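Multiple PDZ domain protein (Mus musculus, PDB 4XH7) probably acts as a scaffold in signalling complexes, its fourth PDZ domain being of the kind that binds the C-terminal tails of partner proteins. Local coordinates at residues L14-W18 with L76-N80; V30-F36 with P63-K69; A48-H53 with L85-H89; G68-S72 with M105-R109. All coordinates share one frame; numbering follows the deposited sequence. Where two conformers were deposited one is given.

Contact 1 (L14-W18 with L76-N80)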
loop_
_atom_site.group_PDB
_atom_site.type_symbol
_atom_site.label_atom_id
_atom_site.label_comp_id
_atom_site.label_asym_id
_atom_site.label_seq_id
_atom_site.Cartn_x
_atom_site.Cartn_y
_atom_site.Cartn_z
ATOM N N LEU A 14 -5.335 -11.813 -1.313
ATOM C CA LEU A 14 -5.298 -10.348 -1.334
ATOM C C LEU A 14 -5.129 -9.812 -2.751
ATOM O O LEU A 14 -5.870 -8.915 -3.175
ATOM C CB LEU A 14 -4.174 -9.818 -0.453
ATOM C CG LEU A 14 -4.516 -9.218 0.888
ATOM C CD1 LEU A 14 -3.277 -8.489 1.366
ATOM C CD2 LEU A 14 -5.733 -8.300 0.790
ATOM N N LEU A 15 -4.135 -10.334 -3.475
ATOM C CA LEU A 15 -3.960 -10.010 -4.881
ATOM C C LEU A 15 -5.253 -10.237 -5.664
ATOM O O LEU A 15 -5.683 -9.408 -6.475
ATOM C CB LEU A 15 -2.851 -10.870 -5.484
ATOM C CG LEU A 15 -1.499 -10.528 -4.904
ATOM C CD1 LEU A 15 -0.472 -11.604 -5.277
ATOM C CD2 LEU A 15 -1.076 -9.147 -5.428
ATOM N N THR A 16 -5.862 -11.395 -5.443
ATOM C CA THR A 16 -7.014 -11.771 -6.211
ATOM C C THR A 16 -8.187 -10.843 -5.932
ATOM O O THR A 16 -8.883 -10.444 -6.855
ATOM C CB THR A 16 -7.403 -13.242 -5.913
ATOM O OG1 THR A 16 -6.433 -14.104 -6.515
ATOM C CG2 THR A 16 -8.719 -13.563 -6.496
ATOM N N LYS A 17 -8.376 -10.493 -4.662
ATOM C CA LYS A 17 -9.419 -9.565 -4.261
ATOM C C LYS A 17 -9.312 -8.252 -5.017
ATOM O O LYS A 17 -10.293 -7.730 -5.554
ATOM C CB LYS A 17 -9.329 -9.304 -2.749
ATOM C CG LYS A 17 -10.315 -8.235 -2.231
ATOM C CD LYS A 17 -9.985 -7.898 -0.765
ATOM C CE LYS A 17 -10.743 -6.675 -0.281
ATOM N NZ LYS A 17 -10.407 -6.393 1.139
ATOM N N TRP A 18 -8.106 -7.707 -5.040
ATOM C CA TRP A 18 -7.927 -6.386 -5.616
ATOM C C TRP A 18 -7.834 -6.443 -7.127
ATOM O O TRP A 18 -8.140 -5.441 -7.796
ATOM C CB TRP A 18 -6.700 -5.679 -4.983
ATOM C CG TRP A 18 -7.108 -5.147 -3.677
ATOM C CD1 TRP A 18 -6.908 -5.722 -2.449
ATOM C CD2 TRP A 18 -7.892 -3.977 -3.455
ATOM N NE1 TRP A 18 -7.494 -4.945 -1.462
ATOM C CE2 TRP A 18 -8.099 -3.869 -2.058
ATOM C CE3 TRP A 18 -8.404 -2.981 -4.302
ATOM C CZ2 TRP A 18 -8.795 -2.798 -1.476
ATOM C CZ3 TRP A 18 -9.120 -1.920 -3.716
ATOM C CH2 TRP A 18 -9.299 -1.846 -2.325
ATOM N N LEU A 76 -2.327 3.813 -3.417
ATOM C CA LEU A 76 -2.624 3.085 -2.179
ATOM C C LEU A 76 -4.031 2.494 -2.212
ATOM O O LEU A 76 -4.974 3.219 -2.481
ATOM C CB LEU A 76 -2.531 4.018 -0.982
ATOM C CG LEU A 76 -1.157 4.643 -0.785
ATOM C CD1 LEU A 76 -1.271 5.564 0.438
ATOM C CD2 LEU A 76 -0.118 3.606 -0.520
ATOM N N LEU A 77 -4.166 1.197 -1.926
ATOM C CA LEU A 77 -5.494 0.557 -1.924
ATOM C C LEU A 77 -6.007 0.094 -0.558
ATOM O O LEU A 77 -7.181 0.305 -0.235
ATOM C CB LEU A 77 -5.524 -0.647 -2.877
ATOM C CG LEU A 77 -5.189 -0.295 -4.326
ATOM C CD1 LEU A 77 -5.105 -1.587 -5.134
ATOM C CD2 LEU A 77 -6.203 0.695 -4.919
ATOM N N GLU A 78 -5.142 -0.522 0.241
ATOM C CA GLU A 78 -5.545 -1.174 1.478
ATOM C C GLU A 78 -4.330 -1.278 2.407
ATOM O O GLU A 78 -3.190 -1.476 1.944
ATOM C CB GLU A 78 -6.108 -2.566 1.183
ATOM C CG GLU A 78 -6.589 -3.308 2.411
ATOM C CD GLU A 78 -7.012 -4.745 2.087
ATOM O OE1 GLU A 78 -6.381 -5.674 2.634
ATOM O OE2 GLU A 78 -7.991 -4.919 1.331
ATOM N N VAL A 79 -4.535 -1.125 3.719
ATOM C CA VAL A 79 -3.397 -1.384 4.641
ATOM C C VAL A 79 -3.957 -2.196 5.797
ATOM O O VAL A 79 -4.980 -1.792 6.368
ATOM C CB VAL A 79 -2.728 -0.099 5.208
ATOM C CG1 VAL A 79 -1.836 0.563 4.171
ATOM C CG2 VAL A 79 -3.755 0.912 5.718
ATOM N N ASN A 80 -3.320 -3.317 6.133
ATOM C CA ASN A 80 -3.814 -4.186 7.216
ATOM C C ASN A 80 -5.338 -4.414 7.180
ATOM O O ASN A 80 -6.030 -4.324 8.217
ATOM C CB ASN A 80 -3.403 -3.609 8.565
ATOM C CG ASN A 80 -1.942 -3.827 8.832
ATOM O OD1 ASN A 80 -1.232 -4.371 7.975
ATOM N ND2 ASN A 80 -1.474 -3.437 10.015
HETATM O O HOH W 1 -8.311 -7.594 3.173
#
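The carboxylate oxygen E78 OE2 takes two donors from residues 14-18 of helix 5-22. K17 NZ lies 2.8 Å from E78 OE2 on the syn side, in a salt bridge, and W18 NE1 donates to E78 OE2, also at 2.8 Å, from the other face of the carboxylate, well above its plane. That oxygen lies almost exactly in the indole plane, and the N-H...O angle is 156°. E78 OE1 is joined to K17 NZ through a water and has L14 CD2 3.3 Å away. With CG anti to the backbone N (chi1 -178°), E78 stretches straight out to the helix. Over one face of W18 sits L77 CB, a CH-pi contact 3.8 Å from the centroid of the six-membered ring. A leucine in place of W18 would probably leave E78 OE2 with K17 as its one direct donor from the helix and L77 without its aromatic cover. L77 and E78 both lie opposite V106 in a classic beta bulge, consistent with both side chains turning toward the helix. Helix 5-22 thus lies across the sheet, L14 and W18 touching V106 of strand 102-110 and W18 also I28 of strand 26-34.

Contact 2 (V30-F36 with P63-K69)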
loop_
_atom_site.group_PDB
_atom_site.type_symbol
_atom_site.label_atom_id
_atom_site.label_comp_id
_atom_site.label_asym_id
_atom_site.label_seq_id
_atom_site.Cartn_x
_atom_site.Cartn_y
_atom_site.Cartn_z
ATOM N N VAL A 30 1.541 -6.441 -3.363
ATOM C CA VAL A 30 1.453 -6.529 -1.903
ATOM C C VAL A 30 2.829 -6.322 -1.290
ATOM O O VAL A 30 3.800 -6.966 -1.704
ATOM C CB VAL A 30 0.854 -7.887 -1.459
ATOM C CG1 VAL A 30 0.866 -8.036 0.070
ATOM C CG2 VAL A 30 -0.580 -7.966 -1.933
ATOM N N ALA A 31 2.935 -5.417 -0.314
ATOM C CA ALA A 31 4.226 -5.198 0.352
ATOM C C ALA A 31 4.098 -5.466 1.837
ATOM O O ALA A 31 3.161 -5.004 2.467
ATOM C CB ALA A 31 4.722 -3.780 0.122
ATOM N N HIS A 32 5.050 -6.211 2.397
ATOM C CA HIS A 32 5.083 -6.393 3.844
ATOM C C HIS A 32 6.139 -5.462 4.394
ATOM O O HIS A 32 7.337 -5.554 4.044
ATOM C CB HIS A 32 5.362 -7.854 4.192
ATOM C CG HIS A 32 4.316 -8.777 3.669
ATOM N ND1 HIS A 32 4.481 -9.503 2.510
ATOM C CD2 HIS A 32 3.069 -9.054 4.115
ATOM C CE1 HIS A 32 3.385 -10.203 2.272
ATOM N NE2 HIS A 32 2.509 -9.944 3.227
ATOM N N VAL A 33 5.690 -4.531 5.218
ATOM C CA VAL A 33 6.542 -3.453 5.682
ATOM C C VAL A 33 6.655 -3.559 7.194
ATOM O O VAL A 33 5.683 -3.915 7.856
ATOM C CB VAL A 33 5.935 -2.081 5.273
ATOM C CG1 VAL A 33 6.721 -0.903 5.854
ATOM C CG2 VAL A 33 5.916 -1.958 3.756
ATOM N N SER A 34 7.836 -3.273 7.732
ATOM C CA SER A 34 8.002 -3.157 9.180
ATOM C C SER A 34 8.538 -1.790 9.535
ATOM O O SER A 34 9.617 -1.399 9.073
ATOM C CB SER A 34 8.951 -4.239 9.698
ATOM O OG SER A 34 8.324 -5.502 9.566
ATOM N N LYS A 35 7.755 -1.046 10.302
ATOM C CA LYS A 35 8.193 0.266 10.740
ATOM C C LYS A 35 9.341 0.099 11.730
ATOM O O LYS A 35 9.477 -0.949 12.353
ATOM C CB LYS A 35 7.037 1.039 11.353
ATOM C CG LYS A 35 6.092 1.588 10.305
ATOM C CD LYS A 35 4.685 1.776 10.827
ATOM C CE LYS A 35 4.657 2.638 12.046
ATOM N NZ LYS A 35 3.277 2.983 12.417
ATOM N N PHE A 36 10.177 1.123 11.847
ATOM C CA PHE A 36 11.391 1.031 12.659
ATOM C C PHE A 36 11.071 1.232 14.155
ATOM O O PHE A 36 11.857 0.844 15.028
ATOM C CB PHE A 36 12.412 2.068 12.192
ATOM C CG PHE A 36 12.897 1.870 10.765
ATOM C CD1 PHE A 36 12.753 0.652 10.110
ATOM C CD2 PHE A 36 13.495 2.918 10.088
ATOM C CE1 PHE A 36 13.208 0.488 8.797
ATOM C CE2 PHE A 36 13.955 2.777 8.801
ATOM C CZ PHE A 36 13.814 1.548 8.141
ATOM N N PRO A 63 11.088 2.457 5.912
ATOM C CA PRO A 63 10.458 1.129 5.941
ATOM C C PRO A 63 9.961 0.659 4.571
ATOM O O PRO A 63 10.217 -0.483 4.189
ATOM C CB PRO A 63 9.279 1.326 6.898
ATOM C CG PRO A 63 9.820 2.395 7.870
ATOM C CD PRO A 63 10.635 3.322 7.017
ATOM N N VAL A 64 9.228 1.508 3.854
ATOM C CA VAL A 64 8.728 1.076 2.535
ATOM C C VAL A 64 9.899 0.834 1.567
ATOM O O VAL A 64 9.890 -0.145 0.779
ATOM C CB VAL A 64 7.747 2.103 1.975
ATOM C CG1 VAL A 64 7.484 1.838 0.496
ATOM C CG2 VAL A 64 6.425 2.074 2.767
ATOM N N GLY A 65 10.929 1.689 1.636
ATOM C CA GLY A 65 12.107 1.486 0.807
ATOM C C GLY A 65 12.774 0.143 1.115
ATOM O O GLY A 65 13.250 -0.561 0.203
ATOM N N HIS A 66 12.779 -0.235 2.395
ATOM C CA HIS A 66 13.396 -1.500 2.779
ATOM C C HIS A 66 12.629 -2.688 2.232
ATOM O O HIS A 66 13.234 -3.728 1.925
ATOM C CB HIS A 66 13.509 -1.621 4.292
ATOM C CG HIS A 66 14.654 -0.842 4.868
ATOM N ND1 HIS A 66 15.236 -1.155 6.077
ATOM C CD2 HIS A 66 15.305 0.252 4.407
ATOM C CE1 HIS A 66 16.219 -0.303 6.326
ATOM N NE2 HIS A 66 16.282 0.563 5.330
ATOM N N SER A 67 11.312 -2.553 2.110
ATOM C CA SER A 67 10.517 -3.609 1.465
ATOM C C SER A 67 10.872 -3.770 -0.010
ATOM O O SER A 67 10.939 -4.888 -0.519
ATOM C CB SER A 67 9.022 -3.333 1.592
ATOM O OG SER A 67 8.375 -3.853 0.451
ATOM N N GLY A 68 11.091 -2.661 -0.707
ATOM C CA GLY A 68 11.522 -2.726 -2.088
ATOM C C GLY A 68 10.424 -2.911 -3.135
ATOM O O GLY A 68 10.697 -2.779 -4.316
ATOM N N LYS A 69 9.203 -3.201 -2.692
ATOM C CA LYS A 69 8.109 -3.530 -3.590
ATOM C C LYS A 69 7.353 -2.343 -4.165
ATOM O O LYS A 69 6.636 -2.488 -5.172
ATOM C CB LYS A 69 7.078 -4.389 -2.848
ATOM C CG LYS A 69 7.576 -5.726 -2.333
ATOM C CD LYS A 69 7.696 -6.711 -3.452
ATOM C CE LYS A 69 7.887 -8.108 -2.912
ATOM N NZ LYS A 69 8.567 -8.957 -3.924
HETATM O O HOH W 2 7.322 -7.066 0.963
HETATM O O HOH W 3 10.070 -2.742 5.816
#
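P63 lies over the centre of the F36 ring, its CG 3.9 Å from the centroid, a CH-pi contact. F36 has CG anti to its carbonyl carbon (chi1 -63°), which swings the ring back over the start of helix 63-67. F36 CZ also lies over a face of the H66 imidazole, 3.5 Å from H66 CE1, with the two planes at 54°. V33 splits its branches: CG1, anti to the backbone N at chi1 174°, presses on P63 CB at 3.5 Å, and CG2 points at V64 CG2 and S67 CB. This is the short helix of the PDZ fold laid against strand 26-34, an edge strand of the four-stranded sheet, and V33 and V64 both continue inward to M105. Where the strand's backbone N-H groups face the helix, water fills in: one molecule accepts from S34 N at 3.0 Å and donates to P63 O at 2.8 Å. A second accepts from H32 N and has a weak link to S67 OG. A31 CB packs on K69 CB at 3.8 Å, beyond which the lysine bends at chi2 and its end leads away. G68, with positive phi, makes the turn out of the helix that brings K69 there.

Contact 3 (A48-H53 with L85-H89)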
loop_
_atom_site.group_PDB
_atom_site.type_symbol
_atom_site.label_atom_id
_atom_site.label_comp_id
_atom_site.label_asym_id
_atom_site.label_seq_id
_atom_site.Cartn_x
_atom_site.Cartn_y
_atom_site.Cartn_z
ATOM N N ALA A 48 -2.220 13.353 -3.862
ATOM C CA ALA A 48 -3.571 12.829 -4.022
ATOM C C ALA A 48 -4.361 13.575 -5.058
ATOM O O ALA A 48 -4.084 14.726 -5.365
ATOM C CB ALA A 48 -4.306 12.881 -2.679
ATOM N N THR A 49 -5.375 12.903 -5.573
ATOM C CA THR A 49 -6.438 13.579 -6.301
ATOM C C THR A 49 -7.704 13.279 -5.500
ATOM O O THR A 49 -7.625 12.745 -4.399
ATOM C CB THR A 49 -6.569 13.089 -7.720
ATOM O OG1 THR A 49 -6.838 11.681 -7.718
ATOM C CG2 THR A 49 -5.296 13.349 -8.497
ATOM N N VAL A 50 -8.859 13.642 -6.019
ATOM C CA VAL A 50 -10.105 13.361 -5.303
ATOM C C VAL A 50 -10.401 11.869 -5.363
ATOM O O VAL A 50 -10.657 11.323 -6.430
ATOM C CB VAL A 50 -11.253 14.170 -5.912
ATOM C CG1 VAL A 50 -12.601 13.805 -5.279
ATOM C CG2 VAL A 50 -10.950 15.676 -5.739
ATOM N N GLY A 51 -10.332 11.218 -4.210
ATOM C CA GLY A 51 -10.632 9.809 -4.095
ATOM C C GLY A 51 -9.499 8.866 -4.469
ATOM O O GLY A 51 -9.731 7.661 -4.588
ATOM N N HIS A 52 -8.285 9.401 -4.648
ATOM C CA HIS A 52 -7.128 8.539 -4.954
ATOM C C HIS A 52 -5.892 9.029 -4.265
ATOM O O HIS A 52 -5.602 10.229 -4.272
ATOM C CB HIS A 52 -6.861 8.489 -6.462
ATOM C CG HIS A 52 -8.015 7.964 -7.239
ATOM N ND1 HIS A 52 -8.246 6.615 -7.409
ATOM C CD2 HIS A 52 -9.023 8.608 -7.873
ATOM C CE1 HIS A 52 -9.349 6.449 -8.122
ATOM N NE2 HIS A 52 -9.834 7.641 -8.426
ATOM N N HIS A 53 -5.133 8.101 -3.685
ATOM C CA HIS A 53 -3.923 8.510 -2.979
ATOM C C HIS A 53 -2.734 7.755 -3.506
ATOM O O HIS A 53 -2.843 6.551 -3.734
ATOM C CB HIS A 53 -4.123 8.290 -1.489
ATOM C CG HIS A 53 -5.159 9.206 -0.922
ATOM N ND1 HIS A 53 -6.511 8.954 -1.023
ATOM C CD2 HIS A 53 -5.040 10.435 -0.368
ATOM C CE1 HIS A 53 -7.183 9.966 -0.500
ATOM N NE2 HIS A 53 -6.313 10.884 -0.110
ATOM N N LEU A 85 -8.925 2.995 -0.871
ATOM C CA LEU A 85 -9.413 3.491 -2.151
ATOM C C LEU A 85 -10.717 4.267 -2.023
ATOM O O LEU A 85 -11.685 3.790 -1.451
ATOM C CB LEU A 85 -9.596 2.323 -3.133
ATOM C CG LEU A 85 -10.146 2.726 -4.506
ATOM C CD1 LEU A 85 -9.165 3.685 -5.211
ATOM C CD2 LEU A 85 -10.356 1.482 -5.330
ATOM N N GLY A 86 -10.720 5.496 -2.522
ATOM C CA GLY A 86 -11.941 6.280 -2.544
ATOM C C GLY A 86 -12.267 6.972 -1.233
ATOM O O GLY A 86 -13.312 7.632 -1.146
ATOM N N GLU A 87 -11.390 6.842 -0.234
ATOM C CA GLU A 87 -11.582 7.504 1.043
ATOM C C GLU A 87 -11.121 8.963 0.980
ATOM O O GLU A 87 -10.404 9.366 0.061
ATOM C CB GLU A 87 -10.829 6.751 2.172
ATOM C CG GLU A 87 -11.171 5.229 2.325
ATOM C CD GLU A 87 -12.608 4.921 2.795
ATOM O OE1 GLU A 87 -13.032 3.738 2.713
ATOM O OE2 GLU A 87 -13.306 5.837 3.265
ATOM N N ASN A 88 -11.548 9.783 1.936
ATOM C CA ASN A 88 -11.108 11.175 1.909
ATOM C C ASN A 88 -9.722 11.349 2.515
ATOM O O ASN A 88 -9.170 10.423 3.122
ATOM C CB ASN A 88 -12.146 12.107 2.588
ATOM C CG ASN A 88 -12.303 11.874 4.095
ATOM O OD1 ASN A 88 -11.332 11.766 4.836
ATOM N ND2 ASN A 88 -13.551 11.846 4.551
ATOM N N HIS A 89 -9.121 12.511 2.277
ATOM C CA HIS A 89 -7.714 12.720 2.651
ATOM C C HIS A 89 -7.497 12.505 4.140
ATOM O O HIS A 89 -6.524 11.881 4.541
ATOM C CB HIS A 89 -7.192 14.133 2.319
ATOM C CG HIS A 89 -7.286 14.500 0.873
ATOM N ND1 HIS A 89 -7.092 13.589 -0.147
ATOM C CD2 HIS A 89 -7.561 15.683 0.272
ATOM C CE1 HIS A 89 -7.282 14.186 -1.311
ATOM N NE2 HIS A 89 -7.539 15.463 -1.087
HETATM O O HOH W 4 -7.882 6.736 -1.946
#
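The imidazoles of H53 and H89 meet rim to rim, their planes at 85° and neither over the face of the other. H53 NE2 and H89 ND1 are 2.8 Å apart in a hydrogen bond that either ring could donate, and each nitrogen lies at the edge of the partner's ring, near its plane. H53 also has E87 O at its edge, in plane, 3.3 Å from H53 CE1, and a water in plane beyond ND1. At the edge of H89 lies T49 O, 3.4 Å from H89 CE1, while A48 CB approaches the same carbon obliquely. Together they join a type II beta turn, T49 to H52, which links the antiparallel strands 44-49 and 52-58, to the loop that leads into helix 89-97 of the PDZ domain. In PDZ domains generally, the groove between the second strand and this helix receives the peptide; in class I PDZ domains the first residue of this helix is typically a histidine, and H89, the residue after the N-cap N88, is consistent with that place. H53 holds CG anti to its carbonyl carbon (chi1 -67°), sending the ring toward the loop. A leucine in its place would probably leave H89 ND1 without this partner and its ring freer to turn. Farther along, H52 and L85 lie side by side, L85 CD1 3.8 Å from H52 ND1, itself hydrogen-bonded to E75 OE1. Glycines meet at the turn itself: G86 N gives a weak bond to G51 O, and G86 CA stands 3.3 Å from the same G51 O.

Contact 4 (G68-S72 with M105-R109)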
loop_
_atom_site.group_PDB
_atom_site.type_symbol
_atom_site.label_atom_id
_atom_site.label_comp_id
_atom_site.label_asym_id
_atom_site.label_seq_id
_atom_site.Cartn_x
_atom_site.Cartn_y
_atom_site.Cartn_z
ATOM N N GLY A 68 11.091 -2.661 -0.707
ATOM C CA GLY A 68 11.522 -2.726 -2.088
ATOM C C GLY A 68 10.424 -2.911 -3.135
ATOM O O GLY A 68 10.697 -2.779 -4.316
ATOM N N LYS A 69 9.203 -3.201 -2.692
ATOM C CA LYS A 69 8.109 -3.530 -3.590
ATOM C C LYS A 69 7.353 -2.343 -4.165
ATOM O O LYS A 69 6.636 -2.488 -5.172
ATOM C CB LYS A 69 7.078 -4.389 -2.848
ATOM C CG LYS A 69 7.576 -5.726 -2.333
ATOM C CD LYS A 69 7.696 -6.711 -3.452
ATOM C CE LYS A 69 7.887 -8.108 -2.912
ATOM N NZ LYS A 69 8.567 -8.957 -3.924
ATOM N N LEU A 70 7.401 -1.218 -3.462
ATOM C CA LEU A 70 6.575 -0.081 -3.827
ATOM C C LEU A 70 7.410 1.035 -4.440
ATOM O O LEU A 70 8.536 1.308 -4.013
ATOM C CB LEU A 70 5.819 0.436 -2.600
ATOM C CG LEU A 70 4.921 -0.578 -1.903
ATOM C CD1 LEU A 70 4.135 0.045 -0.766
ATOM C CD2 LEU A 70 3.927 -1.224 -2.881
ATOM N N PHE A 71 6.848 1.687 -5.444
ATOM C CA PHE A 71 7.537 2.721 -6.207
ATOM C C PHE A 71 6.755 4.019 -6.236
ATOM O O PHE A 71 5.529 4.018 -6.078
ATOM C CB PHE A 71 7.750 2.256 -7.665
ATOM C CG PHE A 71 8.715 1.106 -7.800
ATOM C CD1 PHE A 71 8.318 -0.178 -7.468
ATOM C CD2 PHE A 71 10.011 1.318 -8.246
ATOM C CE1 PHE A 71 9.187 -1.264 -7.574
ATOM C CE2 PHE A 71 10.893 0.247 -8.360
ATOM C CZ PHE A 71 10.490 -1.039 -8.003
ATOM N N SER A 72 7.451 5.143 -6.423
ATOM C CA SER A 72 6.750 6.392 -6.707
ATOM C C SER A 72 5.707 6.177 -7.796
ATOM O O SER A 72 5.947 5.461 -8.773
ATOM C CB SER A 72 7.726 7.483 -7.161
ATOM O OG SER A 72 8.267 7.142 -8.426
ATOM N N MET A 105 0.644 -3.794 2.974
ATOM C CA MET A 105 0.138 -2.714 2.132
ATOM C C MET A 105 -0.256 -3.315 0.834
ATOM O O MET A 105 0.515 -4.103 0.278
ATOM C CB MET A 105 1.218 -1.652 1.891
ATOM C CG MET A 105 1.702 -1.004 3.162
ATOM S SD MET A 105 2.893 0.319 2.803
ATOM C CE MET A 105 1.866 1.398 1.785
ATOM N N VAL A 106 -1.423 -2.944 0.303
ATOM C CA VAL A 106 -1.767 -3.325 -1.056
ATOM C C VAL A 106 -1.819 -2.059 -1.877
ATOM O O VAL A 106 -2.512 -1.106 -1.491
ATOM C CB VAL A 106 -3.150 -4.027 -1.159
ATOM C CG1 VAL A 106 -3.468 -4.444 -2.647
ATOM C CG2 VAL A 106 -3.234 -5.218 -0.188
ATOM N N CYS A 107 -1.102 -2.052 -2.998
ATOM C CA CYS A 107 -1.089 -0.899 -3.917
ATOM C C CYS A 107 -1.296 -1.346 -5.336
ATOM O O CYS A 107 -1.322 -2.549 -5.623
ATOM C CB CYS A 107 0.249 -0.151 -3.867
ATOM S SG CYS A 107 0.651 0.545 -2.229
ATOM N N CYS A 108 -1.431 -0.394 -6.258
ATOM C CA CYS A 108 -1.446 -0.787 -7.682
ATOM C C CYS A 108 -0.793 0.241 -8.562
ATOM O O CYS A 108 -0.482 1.370 -8.129
ATOM C CB CYS A 108 -2.881 -1.039 -8.172
ATOM S SG CYS A 108 -3.937 0.424 -8.102
ATOM N N ARG A 109 -0.473 -0.172 -9.782
ATOM C CA ARG A 109 0.055 0.785 -10.775
ATOM C C ARG A 109 -0.616 0.452 -12.114
ATOM O O ARG A 109 -0.985 -0.682 -12.340
ATOM C CB ARG A 109 1.600 0.740 -10.865
ATOM C CG ARG A 109 2.198 -0.644 -11.203
ATOM C CD ARG A 109 3.761 -0.593 -11.087
ATOM N NE ARG A 109 4.175 -0.526 -9.699
ATOM C CZ ARG A 109 4.793 -1.488 -9.025
ATOM N NH1 ARG A 109 5.092 -1.286 -7.749
ATOM N NH2 ARG A 109 5.132 -2.628 -9.623
HETATM O O HOH W 5 6.670 -4.266 -7.323
#
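L70 spreads its two methyls over neighbouring inward-facing side chains of strand 102-110. L70 CD1 packs against M105 CE at 3.7 Å and L70 CD2 against C107 SG at 3.8 Å. Its CG lies anti to the carbonyl carbon (chi1 -58°), and that rotation turns the branched end onto the strand. M105 bends at chi3, which brings its methyl beside the leucine. Two residues beyond C107, R109 serves as the polar end of the contact. R109 NH1 donates to K69 O at 3.2 Å, an N-H...O angle of 144°, in the carbonyl plane and only slightly out of the guanidinium plane. A water donates to the same oxygen and accepts from R109 NH2, so the carbonyl is gripped twice by one guanidinium, once directly and once through solvent. R109 NH1 also comes in at the edge of the F71 ring, 3.4 Å from F71 CD1, the two planes being 86° apart. Its stronger partner is D74, in a salt bridge, and D74 also accepts from F71 N, so the same acid holds the loop and the arginine together. L70 also touches V64 of helix 63-67 and A31 of strand 26-34, while M105 and C107 pack on L76 of strand 75-79.

How the contacts relate
Contacts 1, 2 and 4 all reach the same four-stranded sheet, in which strand 102-110 lies between 26-34 and 75-79. Contacts 2 and 4 are closest, with centres 9 Å apart, sharing G68 and K69 and tied by A31 N to M105 O at 2.8 Å. Contact 1 adjoins contact 4 through E78 O and V106 N, also 2.8 Å apart, and touches contact 2 where L15 CD2 packs on V30 CG2. Contact 3 meets contact 1 through L76 N and H53 O, but lies about 22 Å, centre to centre, from contact 2, on the opposite side of the chain's centre. It includes H89 at the start of the helix that probably borders the peptide groove.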